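Long-range contact in 5-carboxymethyl-2-hydroxymuconate semialdehyde dehydrogenase (Thermus thermophilus, PDB 2D4E), which probably oxidises 5-carboxymethyl-2-hydroxymuconate semialdehyde to the corresponding acid with NAD as cofactor, as a member of the aldehyde dehydrogenase family: residues C[64-69]-C[234-239]. Sequence-based numbering, arbitrary orientation.
With NAD (nicotinamide-adenine-dinucleotide), chain K.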
loop_
_atom_site.group_PDB
_atom_site.type_symbol
_atom_site.label_atom_id
_atom_site.label_comp_id
_atom_site.label_asym_id
_atom_site.label_seq_id
_atom_site.Cartn_x
_atom_site.Cartn_y
_atom_site.Cartn_z
ATOM N N ARG C 64 -8.914 13.437 41.212
ATOM C CA ARG C 64 -8.987 14.874 40.964
ATOM C C ARG C 64 -7.924 15.394 40.009
ATOM O O ARG C 64 -8.209 16.214 39.138
ATOM C CB ARG C 64 -8.902 15.641 42.288
ATOM C CG ARG C 64 -10.234 15.798 42.986
ATOM C CD ARG C 64 -10.090 16.566 44.288
ATOM N NE ARG C 64 -11.367 17.136 44.704
ATOM C CZ ARG C 64 -11.989 18.124 44.064
ATOM N NH1 ARG C 64 -11.445 18.669 42.981
ATOM N NH2 ARG C 64 -13.151 18.577 44.513
ATOM N N GLU C 65 -6.693 14.932 40.175
ATOM C CA GLU C 65 -5.624 15.376 39.295
ATOM C C GLU C 65 -5.863 14.789 37.903
ATOM O O GLU C 65 -5.672 15.461 36.881
ATOM C CB GLU C 65 -4.260 14.946 39.856
ATOM C CG GLU C 65 -3.856 15.695 41.138
ATOM C CD GLU C 65 -4.663 15.287 42.368
ATOM O OE1 GLU C 65 -4.770 16.112 43.302
ATOM O OE2 GLU C 65 -5.176 14.141 42.412
ATOM N N VAL C 66 -6.312 13.540 37.866
ATOM C CA VAL C 66 -6.591 12.888 36.594
ATOM C C VAL C 66 -7.732 13.611 35.877
ATOM O O VAL C 66 -7.669 13.833 34.665
ATOM C CB VAL C 66 -6.960 11.401 36.800
ATOM C CG1 VAL C 66 -7.486 10.792 35.492
ATOM C CG2 VAL C 66 -5.733 10.639 37.271
ATOM N N ASP C 67 -8.767 13.991 36.623
ATOM C CA ASP C 67 -9.904 14.686 36.023
ATOM C C ASP C 67 -9.451 15.997 35.372
ATOM O O ASP C 67 -9.838 16.309 34.250
ATOM C CB ASP C 67 -10.983 14.946 37.082
ATOM C CG ASP C 67 -12.214 15.625 36.509
ATOM O OD1 ASP C 67 -12.773 15.128 35.512
ATOM O OD2 ASP C 67 -12.630 16.663 37.058
ATOM N N ARG C 68 -8.612 16.756 36.072
ATOM C CA ARG C 68 -8.107 18.013 35.537
ATOM C C ARG C 68 -7.242 17.784 34.294
ATOM O O ARG C 68 -7.320 18.544 33.330
ATOM C CB ARG C 68 -7.305 18.755 36.611
ATOM C CG ARG C 68 -8.162 19.372 37.709
ATOM C CD ARG C 68 -7.328 19.724 38.944
ATOM N NE ARG C 68 -6.258 20.674 38.645
ATOM C CZ ARG C 68 -5.284 20.999 39.493
ATOM N NH1 ARG C 68 -5.236 20.450 40.702
ATOM N NH2 ARG C 68 -4.353 21.873 39.130
ATOM N N ALA C 69 -6.419 16.736 34.316
ATOM C CA ALA C 69 -5.549 16.420 33.180
ATOM C C ALA C 69 -6.371 16.016 31.962
ATOM O O ALA C 69 -6.102 16.464 30.850
ATOM C CB ALA C 69 -4.589 15.295 33.545
ATOM N N ALA C 234 -5.880 3.792 37.463
ATOM C CA ALA C 234 -7.264 3.376 37.285
ATOM C C ALA C 234 -8.182 4.558 37.010
ATOM O O ALA C 234 -9.172 4.413 36.305
ATOM C CB ALA C 234 -7.749 2.612 38.512
ATOM N N ALA C 235 -7.866 5.728 37.563
ATOM C CA ALA C 235 -8.708 6.903 37.332
ATOM C C ALA C 235 -8.599 7.341 35.870
ATOM O O ALA C 235 -9.580 7.775 35.267
ATOM C CB ALA C 235 -8.300 8.045 38.258
ATOM N N LEU C 236 -7.402 7.225 35.304
ATOM C CA LEU C 236 -7.192 7.605 33.907
ATOM C C LEU C 236 -7.940 6.635 32.986
ATOM O O LEU C 236 -8.582 7.048 32.020
ATOM C CB LEU C 236 -5.693 7.611 33.572
ATOM C CG LEU C 236 -5.283 7.935 32.123
ATOM C CD1 LEU C 236 -5.924 9.233 31.662
ATOM C CD2 LEU C 236 -3.765 8.025 32.027
ATOM N N VAL C 237 -7.862 5.344 33.293
ATOM C CA VAL C 237 -8.541 4.340 32.488
ATOM C C VAL C 237 -10.052 4.541 32.520
ATOM O O VAL C 237 -10.738 4.328 31.524
ATOM C CB VAL C 237 -8.212 2.915 32.983
ATOM C CG1 VAL C 237 -9.019 1.888 32.205
ATOM C CG2 VAL C 237 -6.720 2.645 32.814
ATOM N N ALA C 238 -10.564 4.971 33.665
ATOM C CA ALA C 238 -11.998 5.181 33.824
ATOM C C ALA C 238 -12.536 6.499 33.298
ATOM O O ALA C 238 -13.741 6.621 33.091
ATOM C CB ALA C 238 -12.383 5.037 35.295
ATOM N N HIS C 239 -11.668 7.479 33.065
ATOM C CA HIS C 239 -12.148 8.786 32.622
ATOM C C HIS C 239 -12.774 8.822 31.234
ATOM O O HIS C 239 -12.153 8.430 30.244
ATOM C CB HIS C 239 -11.039 9.833 32.708
ATOM C CG HIS C 239 -11.558 11.230 32.843
ATOM N ND1 HIS C 239 -12.287 11.851 31.851
ATOM C CD2 HIS C 239 -11.510 12.103 33.878
ATOM C CE1 HIS C 239 -12.668 13.044 32.271
ATOM N NE2 HIS C 239 -12.210 13.222 33.497
HETATM P PA NAD K . 2.628 -2.889 35.823
HETATM O O1A NAD K . 2.135 -3.091 37.180
HETATM O O2A NAD K . 1.685 -3.390 34.808
HETATM O O5B NAD K . 2.913 -1.335 35.453
HETATM C C5B NAD K . 2.565 -0.685 34.185
HETATM C C4B NAD K . 1.728 0.535 34.500
HETATM O O4B NAD K . 0.466 -0.003 34.952
HETATM C C3B NAD K . 2.240 1.389 35.695
HETATM O O3B NAD K . 2.388 2.771 35.305
HETATM C C2B NAD K . 1.162 1.148 36.765
HETATM O O2B NAD K . 0.979 2.273 37.654
HETATM C C1B NAD K . -0.053 0.841 35.912
HETATM N N9A NAD K . -1.072 0.110 36.642
HETATM C C8A NAD K . -0.934 -0.921 37.555
HETATM N N7A NAD K . -2.111 -1.371 38.049
HETATM C C5A NAD K . -3.045 -0.566 37.397
HETATM C C6A NAD K . -4.488 -0.519 37.467
HETATM N N6A NAD K . -5.207 -1.323 38.254
HETATM N N1A NAD K . -5.115 0.424 36.665
HETATM C C2A NAD K . -4.359 1.261 35.849
HETATM N N3A NAD K . -3.040 1.291 35.723
HETATM C C4A NAD K . -2.427 0.353 36.521
HETATM O O3 NAD K . 3.987 -3.568 35.731
HETATM P PN NAD K . 5.505 -3.187 35.473
HETATM O O1N NAD K . 6.253 -3.754 36.614
HETATM O O2N NAD K . 5.614 -1.732 35.278
HETATM O O5D NAD K . 5.612 -4.112 34.235
HETATM C C5D NAD K . 6.770 -4.686 33.680
HETATM C C4D NAD K . 6.055 -5.458 32.616
HETATM O O4D NAD K . 5.866 -4.679 31.413
HETATM C C3D NAD K . 6.638 -6.813 32.241
HETATM O O3D NAD K . 5.653 -7.866 32.251
HETATM C C2D NAD K . 7.221 -6.510 30.862
HETATM O O2D NAD K . 7.318 -7.714 30.073
HETATM C C1D NAD K . 6.242 -5.484 30.337
HETATM N N1N NAD K . 6.786 -4.664 29.242
HETATM C C2N NAD K . 6.257 -5.001 28.005
HETATM C C3N NAD K . 6.732 -4.282 26.918
HETATM C C7N NAD K . 6.252 -4.567 25.503
HETATM O O7N NAD K . 6.705 -3.896 24.593
HETATM N N7N NAD K . 5.356 -5.544 25.278
HETATM C C4N NAD K . 7.742 -3.225 27.078
HETATM C C5N NAD K . 8.189 -2.992 28.410
HETATM C C6N NAD K . 7.767 -3.659 29.527
#
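V66 of helix 63-80 packs against A235 and L236 near the C-terminal end of helix 229-238, and beside this apolar patch H239 makes a polar bond to D67. The valine has the larger share of the buried surface, 78 Å² of the 215 Å² summed over both segments. Its two methyls divide the work: CG1, set anti to the backbone N (chi1 170°), lies against the main chain, 3.6 Å from CA of L236, while CG2 meets CB of A235 at 3.8 Å. The CA atoms of V66 and L236 are 6.0 Å apart, a close approach consistent with the small side chain of A235 facing the valine.

H239, the first residue past the helix, presents the edge of its ring to D67. H239 NE2 donates to D67 OD1 at 2.8 Å with an N-H...O angle of 161°, and the acceptor lies close to the ring plane. OD1 accepts through its anti lone pair, and carboxylate and ring are 22° from coplanar. As ND1 is hydrogen-bonded to L241 N, both ring nitrogens are engaged, which is likely to fix the ring's rotation. A leucine in place of H239 would probably leave D67 OD1 with its salt bridge to K71 but without its mate across the helix pair.

A234 N approaches C2A of the NAD adenine to 3.4 Å. Helix 229-238 lies between two neighbours: A235 faces helix 63-80, while V237 points away from it and meets helix 251-261. L236 reaches strands 166-169 and 193-196 of the parallel, Rossmann-type sheet, and A69 also touches V194.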